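Local coordinates for initiator protein NS1 (Murine minute virus, PDB 4R94) that nicks the viral replication origin through its N-terminal, metal-dependent endonuclease domain and, as the whole protein, also acts as an ATP-driven helicase in viral DNA replication, at residues Q86-D91 against Y227-D232; W114-E119 against W126-L131. All blocks are in the same frame, centred on the assembly; numbering follows the deposited sequence.

Interaction 1 of 2, residues Q86-D91 against Y227-D232; sequences QVFIFD and YFLSSD
Val-87 lays its CG2 methyl over one face of the Phe-228 ring. The methyl is 4.1 Å from the ring centroid and only 9° off the ring normal, so this is a well-centred CH-pi contact. The other branch, Val-87 CG1, stands anti to the backbone N (chi1 168°) and reaches Leu-229 CD2 at 4.3 Å. One valine therefore touches two successive strand residues. Leu-229 pushes the same CD2 methyl between several helix side chains. Leu-229 CD2 meets the edge of the Phe-88 ring near its plane, 4.4 Å from Phe-88 CD1. Leu-229 CD2 also lies 4.1 Å from Asp-91 CG, and the leucine and aspartate side chains cross at about a right angle. The polar end of Asp-91 is held in other ways. Asp-91 OD1 accepts a 2.8 Å bond from a water O, which lies 2.6 Å from Ser-231 OG. OD1 is also hydrogen-bonded to His-118, and OD2 forms a salt bridge with Lys-95, which bonds Ser-231 OG too. No direct hydrogen bond joins the two segments. This is helix-on-sheet packing in the core of the nuclease domain: segment 86-91 of helix 81-104 runs at 30° to strand 227-232 of the central antiparallel sheet.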
ATOM      1  N   GLN A  86       5.986  10.244  -6.338  1.00 19.34           N
ATOM      2  CA  GLN A  86       5.948   9.931  -4.915  1.00 19.62           C
ATOM      3  C   GLN A  86       5.225   8.614  -4.670  1.00 19.10           C
ATOM      4  O   GLN A  86       5.638   7.834  -3.793  1.00 17.85           O
ATOM      5  CB  GLN A  86       5.303  11.066  -4.123  1.00 19.19           C
ATOM      6  CG  GLN A  86       5.225  10.798  -2.611  1.00 19.56           C
ATOM      7  CD  GLN A  86       6.594  10.812  -1.947  1.00 20.54           C
ATOM      8  OE1 GLN A  86       7.042  11.854  -1.466  1.00 19.35           O
ATOM      9  NE2 GLN A  86       7.270   9.653  -1.924  1.00 17.82           N
ATOM     10  N   VAL A  87       4.156   8.360  -5.425  1.00 16.33           N
ATOM     11  CA  VAL A  87       3.418   7.096  -5.252  1.00 16.82           C
ATOM     12  C   VAL A  87       4.312   5.904  -5.633  1.00 18.02           C
ATOM     13  O   VAL A  87       4.299   4.868  -4.955  1.00 18.32           O
ATOM     14  CB  VAL A  87       2.129   7.077  -6.076  1.00 18.54           C
ATOM     15  CG1 VAL A  87       1.538   5.675  -6.121  1.00 21.22           C
ATOM     16  CG2 VAL A  87       1.117   8.056  -5.477  1.00 18.45           C
ATOM     17  N   PHE A  88       5.109   6.054  -6.690  1.00 19.50           N
ATOM     18  CA  PHE A  88       6.027   4.982  -7.094  1.00 17.56           C
ATOM     19  C   PHE A  88       7.067   4.711  -6.007  1.00 17.68           C
ATOM     20  O   PHE A  88       7.360   3.557  -5.674  1.00 17.74           O
ATOM     21  CB  PHE A  88       6.752   5.321  -8.401  1.00 19.71           C
ATOM     22  CG  PHE A  88       5.832   5.532  -9.563  1.00 21.05           C
ATOM     23  CD1 PHE A  88       4.550   4.992  -9.557  1.00 21.72           C
ATOM     24  CD2 PHE A  88       6.248   6.274 -10.656  1.00 24.18           C
ATOM     25  CE1 PHE A  88       3.700   5.192 -10.630  1.00 27.29           C
ATOM     26  CE2 PHE A  88       5.401   6.474 -11.734  1.00 24.83           C
ATOM     27  CZ  PHE A  88       4.132   5.936 -11.718  1.00 28.52           C
ATOM     28  N   ILE A  89       7.632   5.786  -5.466  1.00 15.91           N
ATOM     29  CA  ILE A  89       8.547   5.662  -4.348  1.00 16.45           C
ATOM     30  C   ILE A  89       7.858   4.982  -3.162  1.00 14.94           C
ATOM     31  O   ILE A  89       8.409   4.064  -2.594  1.00 16.26           O
ATOM     32  CB  ILE A  89       9.106   7.029  -3.934  1.00 16.74           C
ATOM     33  CG1 ILE A  89      10.059   7.527  -5.037  1.00 19.48           C
ATOM     34  CG2 ILE A  89       9.825   6.929  -2.585  1.00 17.79           C
ATOM     35  CD1 ILE A  89      10.521   8.959  -4.864  1.00 22.46           C
ATOM     36  N   PHE A  90       6.657   5.416  -2.792  1.00 16.40           N
ATOM     37  CA  PHE A  90       6.005   4.792  -1.638  1.00 15.76           C
ATOM     38  C   PHE A  90       5.717   3.311  -1.893  1.00 17.42           C
ATOM     39  O   PHE A  90       5.809   2.496  -0.976  1.00 16.47           O
ATOM     40  CB  PHE A  90       4.714   5.522  -1.277  1.00 14.00           C
ATOM     41  CG  PHE A  90       4.917   6.804  -0.527  1.00 15.36           C
ATOM     42  CD1 PHE A  90       6.013   6.986   0.320  1.00 17.61           C
ATOM     43  CD2 PHE A  90       3.992   7.834  -0.652  1.00 18.50           C
ATOM     44  CE1 PHE A  90       6.184   8.187   1.023  1.00 20.67           C
ATOM     45  CE2 PHE A  90       4.153   9.014   0.061  1.00 19.06           C
ATOM     46  CZ  PHE A  90       5.246   9.195   0.890  1.00 19.34           C
ATOM     47  N   ASP A  91       5.391   2.951  -3.135  1.00 17.53           N
ATOM     48  CA  ASP A  91       5.139   1.535  -3.441  1.00 15.85           C
ATOM     49  C   ASP A  91       6.385   0.724  -3.130  1.00 17.86           C
ATOM     50  O   ASP A  91       6.308  -0.321  -2.481  1.00 17.45           O
ATOM     51  CB  ASP A  91       4.725   1.348  -4.903  1.00 15.92           C
ATOM     52  CG  ASP A  91       4.076  -0.001  -5.155  1.00 17.97           C
ATOM     53  OD1 ASP A  91       3.027  -0.278  -4.533  1.00 18.19           O
ATOM     54  OD2 ASP A  91       4.626  -0.780  -5.971  1.00 21.04           O
ATOM     55  N   TYR A 227      -8.369   5.362  -6.620  1.00 18.07           N
ATOM     56  CA  TYR A 227      -7.115   4.611  -6.470  1.00 21.35           C
ATOM     57  C   TYR A 227      -6.103   5.058  -7.521  1.00 21.92           C
ATOM     58  O   TYR A 227      -6.460   5.479  -8.634  1.00 21.20           O
ATOM     59  CB  TYR A 227      -7.359   3.090  -6.577  1.00 20.70           C
ATOM     60  CG  TYR A 227      -7.566   2.590  -8.006  1.00 20.36           C
ATOM     61  CD1 TYR A 227      -8.818   2.664  -8.615  1.00 19.08           C
ATOM     62  CD2 TYR A 227      -6.511   2.051  -8.740  1.00 22.44           C
ATOM     63  CE1 TYR A 227      -9.006   2.230  -9.917  1.00 24.06           C
ATOM     64  CE2 TYR A 227      -6.692   1.599 -10.036  1.00 20.35           C
ATOM     65  CZ  TYR A 227      -7.944   1.699 -10.623  1.00 24.70           C
ATOM     66  OH  TYR A 227      -8.138   1.269 -11.920  1.00 22.18           O
ATOM     67  N   PHE A 228      -4.829   4.968  -7.159  1.00 18.95           N
ATOM     68  CA  PHE A 228      -3.730   5.261  -8.077  1.00 20.77           C
ATOM     69  C   PHE A 228      -3.238   4.028  -8.822  1.00 24.31           C
ATOM     70  O   PHE A 228      -3.048   4.046 -10.031  1.00 25.47           O
ATOM     71  CB  PHE A 228      -2.529   5.840  -7.333  1.00 19.94           C
ATOM     72  CG  PHE A 228      -2.717   7.237  -6.804  1.00 20.13           C
ATOM     73  CD1 PHE A 228      -2.599   8.340  -7.643  1.00 21.93           C
ATOM     74  CD2 PHE A 228      -2.923   7.450  -5.449  1.00 20.00           C
ATOM     75  CE1 PHE A 228      -2.729   9.631  -7.136  1.00 21.34           C
ATOM     76  CE2 PHE A 228      -3.063   8.723  -4.935  1.00 21.67           C
ATOM     77  CZ  PHE A 228      -2.964   9.824  -5.783  1.00 23.71           C
ATOM     78  N   LEU A 229      -3.010   2.963  -8.068  1.00 19.45           N
ATOM     79  CA  LEU A 229      -2.110   1.899  -8.473  1.00 20.59           C
ATOM     80  C   LEU A 229      -2.373   0.715  -7.559  1.00 21.11           C
ATOM     81  O   LEU A 229      -2.550   0.907  -6.350  1.00 22.18           O
ATOM     82  CB  LEU A 229      -0.640   2.371  -8.336  1.00 21.05           C
ATOM     83  CG  LEU A 229       0.514   1.463  -8.746  1.00 25.07           C
ATOM     84  CD1 LEU A 229       0.671   1.516 -10.255  1.00 29.37           C
ATOM     85  CD2 LEU A 229       1.818   1.892  -8.074  1.00 29.21           C
ATOM     86  N   SER A 230      -2.408  -0.495  -8.114  1.00 19.38           N
ATOM     87  CA  SER A 230      -2.546  -1.701  -7.306  1.00 17.11           C
ATOM     88  C   SER A 230      -1.560  -2.754  -7.754  1.00 17.85           C
ATOM     89  O   SER A 230      -1.057  -2.704  -8.881  1.00 18.99           O
ATOM     90  CB  SER A 230      -3.967  -2.271  -7.385  1.00 19.02           C
ATOM     91  OG  SER A 230      -4.913  -1.258  -7.135  1.00 25.68           O
ATOM     92  N   SER A 231      -1.292  -3.716  -6.882  1.00 18.12           N
ATOM     93  CA  SER A 231      -0.444  -4.849  -7.250  1.00 19.23           C
ATOM     94  C   SER A 231      -0.672  -6.016  -6.316  1.00 20.09           C
ATOM     95  O   SER A 231      -1.185  -5.852  -5.212  1.00 19.16           O
ATOM     96  CB  SER A 231       1.032  -4.468  -7.221  1.00 16.38           C
ATOM     97  OG  SER A 231       1.403  -3.933  -5.957  1.00 18.69           O
ATOM     98  N   ASP A 232      -0.267  -7.206  -6.730  1.00 16.65           N
ATOM     99  CA  ASP A 232      -0.429  -8.337  -5.842  1.00 17.03           C
ATOM    100  C   ASP A 232       0.695  -9.339  -6.038  1.00 20.39           C
ATOM    101  O   ASP A 232       1.497  -9.219  -6.972  1.00 18.73           O
ATOM    102  CB  ASP A 232      -1.800  -8.996  -6.061  1.00 20.43           C
ATOM    103  CG  ASP A 232      -1.992  -9.474  -7.484  1.00 20.30           C
ATOM    104  OD1 ASP A 232      -1.261 -10.399  -7.893  1.00 21.03           O
ATOM    105  OD2 ASP A 232      -2.873  -8.932  -8.180  1.00 19.94           O
TER
HETATM  106  O   HOH W   1       0.964  -1.349  -6.047  1.00 21.52           O

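Interaction 2 of 2, residues W114-E119 against W126-L131; sequences WFVQHE and WHCHVL. With MG (magnesium ion), chain B.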
ATOM      1  N   TRP A 114      -0.317 -11.422  -1.009  1.00 20.51           N
ATOM      2  CA  TRP A 114      -0.505 -10.025  -0.654  1.00 18.33           C
ATOM      3  C   TRP A 114      -1.086  -9.207  -1.790  1.00 17.20           C
ATOM      4  O   TRP A 114      -1.027  -9.575  -2.960  1.00 18.35           O
ATOM      5  CB  TRP A 114       0.805  -9.386  -0.130  1.00 17.35           C
ATOM      6  CG  TRP A 114       2.017  -9.459  -1.037  1.00 20.43           C
ATOM      7  CD1 TRP A 114       3.068 -10.327  -0.933  1.00 21.80           C
ATOM      8  CD2 TRP A 114       2.295  -8.630  -2.168  1.00 18.56           C
ATOM      9  NE1 TRP A 114       3.974 -10.097  -1.936  1.00 23.17           N
ATOM     10  CE2 TRP A 114       3.524  -9.052  -2.709  1.00 22.03           C
ATOM     11  CE3 TRP A 114       1.620  -7.563  -2.779  1.00 17.99           C
ATOM     12  CZ2 TRP A 114       4.088  -8.459  -3.836  1.00 20.76           C
ATOM     13  CZ3 TRP A 114       2.172  -6.975  -3.885  1.00 19.54           C
ATOM     14  CH2 TRP A 114       3.407  -7.417  -4.408  1.00 20.78           C
ATOM     15  N   PHE A 115      -1.657  -8.072  -1.407  1.00 16.94           N
ATOM     16  CA  PHE A 115      -2.282  -7.145  -2.328  1.00 16.76           C
ATOM     17  C   PHE A 115      -2.032  -5.751  -1.802  1.00 15.43           C
ATOM     18  O   PHE A 115      -2.189  -5.509  -0.606  1.00 17.27           O
ATOM     19  CB  PHE A 115      -3.801  -7.413  -2.426  1.00 18.04           C
ATOM     20  CG  PHE A 115      -4.560  -6.386  -3.227  1.00 17.66           C
ATOM     21  CD1 PHE A 115      -4.634  -6.475  -4.614  1.00 18.49           C
ATOM     22  CD2 PHE A 115      -5.215  -5.343  -2.590  1.00 16.71           C
ATOM     23  CE1 PHE A 115      -5.332  -5.533  -5.355  1.00 18.76           C
ATOM     24  CE2 PHE A 115      -5.923  -4.390  -3.326  1.00 16.56           C
ATOM     25  CZ  PHE A 115      -5.974  -4.484  -4.712  1.00 16.24           C
ATOM     26  N   VAL A 116      -1.659  -4.844  -2.692  1.00 15.02           N
ATOM     27  CA  VAL A 116      -1.340  -3.477  -2.329  1.00 15.87           C
ATOM     28  C   VAL A 116      -2.184  -2.525  -3.170  1.00 16.58           C
ATOM     29  O   VAL A 116      -2.299  -2.725  -4.383  1.00 20.76           O
ATOM     30  CB  VAL A 116       0.178  -3.242  -2.558  1.00 16.08           C
ATOM     31  CG1 VAL A 116       0.532  -1.764  -2.583  1.00 19.91           C
ATOM     32  CG2 VAL A 116       0.985  -4.015  -1.505  1.00 16.21           C
ATOM     33  N   GLN A 117      -2.818  -1.520  -2.560  1.00 15.78           N
ATOM     34  CA  GLN A 117      -3.549  -0.518  -3.345  1.00 15.45           C
ATOM     35  C   GLN A 117      -3.394   0.890  -2.783  1.00 16.68           C
ATOM     36  O   GLN A 117      -3.770   1.179  -1.627  1.00 15.73           O
ATOM     37  CB  GLN A 117      -5.042  -0.857  -3.440  1.00 14.75           C
ATOM     38  CG  GLN A 117      -5.824   0.199  -4.218  1.00 14.95           C
ATOM     39  CD  GLN A 117      -7.062  -0.394  -4.877  1.00 18.19           C
ATOM     40  OE1 GLN A 117      -6.953  -1.304  -5.700  1.00 18.43           O
ATOM     41  NE2 GLN A 117      -8.235   0.131  -4.538  1.00 18.23           N
ATOM     42  N   HIS A 118      -2.838   1.763  -3.610  1.00 15.42           N
ATOM     43  CA  HIS A 118      -2.673   3.169  -3.256  1.00 16.17           C
ATOM     44  C   HIS A 118      -3.930   3.939  -3.576  1.00 16.52           C
ATOM     45  O   HIS A 118      -4.458   3.821  -4.683  1.00 18.20           O
ATOM     46  CB  HIS A 118      -1.520   3.805  -4.020  1.00 15.96           C
ATOM     47  CG  HIS A 118      -0.193   3.177  -3.730  1.00 17.64           C
ATOM     48  ND1 HIS A 118       0.692   3.709  -2.827  1.00 17.12           N
ATOM     49  CD2 HIS A 118       0.372   2.048  -4.218  1.00 17.03           C
ATOM     50  CE1 HIS A 118       1.777   2.944  -2.789  1.00 17.52           C
ATOM     51  NE2 HIS A 118       1.597   1.927  -3.613  1.00 16.84           N
ATOM     52  N   GLU A 119      -4.367   4.747  -2.619  1.00 16.88           N
ATOM     53  CA  GLU A 119      -5.604   5.513  -2.729  1.00 19.95           C
ATOM     54  C   GLU A 119      -5.452   6.954  -2.238  1.00 20.18           C
ATOM     55  O   GLU A 119      -4.436   7.339  -1.644  1.00 17.76           O
ATOM     56  CB  GLU A 119      -6.732   4.833  -1.941  1.00 17.35           C
ATOM     57  CG  GLU A 119      -7.045   3.416  -2.406  1.00 17.68           C
ATOM     58  CD  GLU A 119      -8.236   2.796  -1.693  1.00 19.91           C
ATOM     59  OE1 GLU A 119      -8.620   3.268  -0.596  1.00 20.70           O
ATOM     60  OE2 GLU A 119      -8.762   1.810  -2.236  1.00 19.16           O
ATOM     61  N   TRP A 126      -3.215  10.703   0.491  1.00 19.11           N
ATOM     62  CA  TRP A 126      -2.559   9.461   0.067  1.00 17.54           C
ATOM     63  C   TRP A 126      -2.470   8.463   1.202  1.00 18.10           C
ATOM     64  O   TRP A 126      -2.108   8.808   2.325  1.00 18.86           O
ATOM     65  CB  TRP A 126      -1.143   9.703  -0.484  1.00 17.53           C
ATOM     66  CG  TRP A 126      -0.456   8.379  -0.660  1.00 16.84           C
ATOM     67  CD1 TRP A 126      -0.546   7.547  -1.743  1.00 17.48           C
ATOM     68  CD2 TRP A 126       0.368   7.708   0.301  1.00 15.65           C
ATOM     69  NE1 TRP A 126       0.194   6.405  -1.519  1.00 16.13           N
ATOM     70  CE2 TRP A 126       0.754   6.475  -0.269  1.00 16.17           C
ATOM     71  CE3 TRP A 126       0.835   8.038   1.579  1.00 19.45           C
ATOM     72  CZ2 TRP A 126       1.573   5.554   0.412  1.00 14.50           C
ATOM     73  CZ3 TRP A 126       1.651   7.128   2.251  1.00 17.79           C
ATOM     74  CH2 TRP A 126       2.006   5.900   1.663  1.00 16.36           C
ATOM     75  N   HIS A 127      -2.789   7.210   0.892  1.00 18.82           N
ATOM     76  CA  HIS A 127      -2.537   6.107   1.812  1.00 16.77           C
ATOM     77  C   HIS A 127      -2.452   4.831   1.004  1.00 16.25           C
ATOM     78  O   HIS A 127      -2.825   4.809  -0.166  1.00 18.71           O
ATOM     79  CB  HIS A 127      -3.620   6.002   2.883  1.00 17.92           C
ATOM     80  CG  HIS A 127      -4.996   5.796   2.344  1.00 18.57           C
ATOM     81  ND1 HIS A 127      -5.704   6.790   1.694  1.00 19.46           N
ATOM     82  CD2 HIS A 127      -5.802   4.710   2.365  1.00 17.46           C
ATOM     83  CE1 HIS A 127      -6.894   6.324   1.358  1.00 19.70           C
ATOM     84  NE2 HIS A 127      -6.976   5.062   1.741  1.00 20.21           N
ATOM     85  N   CYS A 128      -1.962   3.766   1.626  1.00 14.91           N
ATOM     86  CA  CYS A 128      -1.759   2.525   0.898  1.00 14.40           C
ATOM     87  C   CYS A 128      -2.288   1.345   1.701  1.00 14.67           C
ATOM     88  O   CYS A 128      -1.805   1.053   2.796  1.00 16.30           O
ATOM     89  CB  CYS A 128      -0.263   2.371   0.561  1.00 14.59           C
ATOM     90  SG  CYS A 128       0.068   0.929  -0.444  1.00 18.59           S
ATOM     91  N   HIS A 129      -3.316   0.699   1.166  1.00 15.75           N
ATOM     92  CA  HIS A 129      -3.840  -0.522   1.746  1.00 14.29           C
ATOM     93  C   HIS A 129      -2.946  -1.708   1.433  1.00 15.75           C
ATOM     94  O   HIS A 129      -2.500  -1.882   0.301  1.00 17.93           O
ATOM     95  CB  HIS A 129      -5.235  -0.801   1.214  1.00 17.13           C
ATOM     96  CG  HIS A 129      -6.243   0.202   1.646  1.00 17.98           C
ATOM     97  ND1 HIS A 129      -6.999   0.038   2.783  1.00 19.48           N
ATOM     98  CD2 HIS A 129      -6.625   1.376   1.092  1.00 19.47           C
ATOM     99  CE1 HIS A 129      -7.820   1.066   2.910  1.00 20.22           C
ATOM    100  NE2 HIS A 129      -7.608   1.897   1.902  1.00 20.23           N
ATOM    101  N   VAL A 130      -2.699  -2.517   2.447  1.00 14.44           N
ATOM    102  CA  VAL A 130      -2.021  -3.792   2.265  1.00 16.09           C
ATOM    103  C   VAL A 130      -2.812  -4.927   2.894  1.00 16.79           C
ATOM    104  O   VAL A 130      -3.119  -4.896   4.088  1.00 18.19           O
ATOM    105  CB  VAL A 130      -0.611  -3.782   2.876  1.00 15.61           C
ATOM    106  CG1 VAL A 130       0.065  -5.154   2.667  1.00 17.60           C
ATOM    107  CG2 VAL A 130       0.199  -2.651   2.291  1.00 17.30           C
ATOM    108  N   LEU A 131      -3.117  -5.939   2.090  1.00 16.23           N
ATOM    109  CA  LEU A 131      -3.628  -7.198   2.624  1.00 16.00           C
ATOM    110  C   LEU A 131      -2.495  -8.200   2.561  1.00 18.25           C
ATOM    111  O   LEU A 131      -1.853  -8.325   1.521  1.00 16.71           O
ATOM    112  CB  LEU A 131      -4.827  -7.700   1.811  1.00 16.76           C
ATOM    113  CG  LEU A 131      -6.019  -6.748   1.680  1.00 20.07           C
ATOM    114  CD1 LEU A 131      -7.147  -7.447   0.895  1.00 16.56           C
ATOM    115  CD2 LEU A 131      -6.497  -6.260   3.048  1.00 18.89           C
TER
HETATM  116 MG    MG B 301      -8.770   3.714   1.422  1.00 20.38          MG
HETATM  117  O   HOH W   2      -9.161   4.128   3.458  1.00 22.87           O
HETATM  118  O   HOH W   3      -9.820   5.426   0.669  1.00 23.20           O
HETATM  119  O   HOH W   4     -10.498   2.615   1.525  1.00 23.28           O
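Glu-119 and His-129 both hold CG anti to the carbonyl carbon, while His-127 turns CG between its backbone N and carbonyl carbon (chi1 59°). These torsions bring three side chains from one face of the hairpin to a single magnesium ion. Glu-119 OE1 binds the magnesium at 2.1 Å, His-127 NE2 at 2.3 Å and His-129 NE2 at 2.2 Å. Three waters complete six ligands. The Glu-119 and His-129 side chains cross obliquely, the carboxylate and ring planes 66° apart. The other oxygen of Glu-119, OE2, takes a hydrogen bond from Gln-117 NE2 on the anti lone pair and a salt bridge from Lys-214; together they fix how the carboxylate is turned. The other face of the hairpin carries His-118. Trp-126 NE1 donates to His-118 ND1 at 3.0 Å, in the plane of both rings, and Asp-91 bonds NE2 of the histidine. Cys-128 SG sits over one face of the His-118 imidazole, 3.6 Å from its centroid. Val-116 CG1 touches Cys-128 SG at 3.5 Å. Paired backbone bonds at Phe-115/Leu-131, Gln-117/His-129 and Glu-119/His-127 set the register. The antiparallel hairpin thus carries the predicted RCR-2 motif, His-Cys-His, and, with Glu-119, forms the metal site of an HUH-type nickase, close to the nucleophile Tyr-210.

How the interactions relate
Both contacts are buried and share one antiparallel sheet, in which strand 227-232 lies next to strand 112-121. Interaction 1 packs a helix on that sheet; interaction 2 pairs two of its strands. In sequence, both strands of the hairpin fall between the two segments of interaction 1. Their chemistry differs accordingly. Interaction 1 relies on apolar packing and one bridging water, whereas interaction 2 combines backbone hydrogen bonds with metal coordination. Asp-91 and His-118 have a part in both contacts. Phe-228 N and His-118 O, 2.8 Å apart, probably form a backbone bond between the neighbouring strands. Ser-230 OG and Gln-117 OE1, 2.5 Å apart, probably form another link.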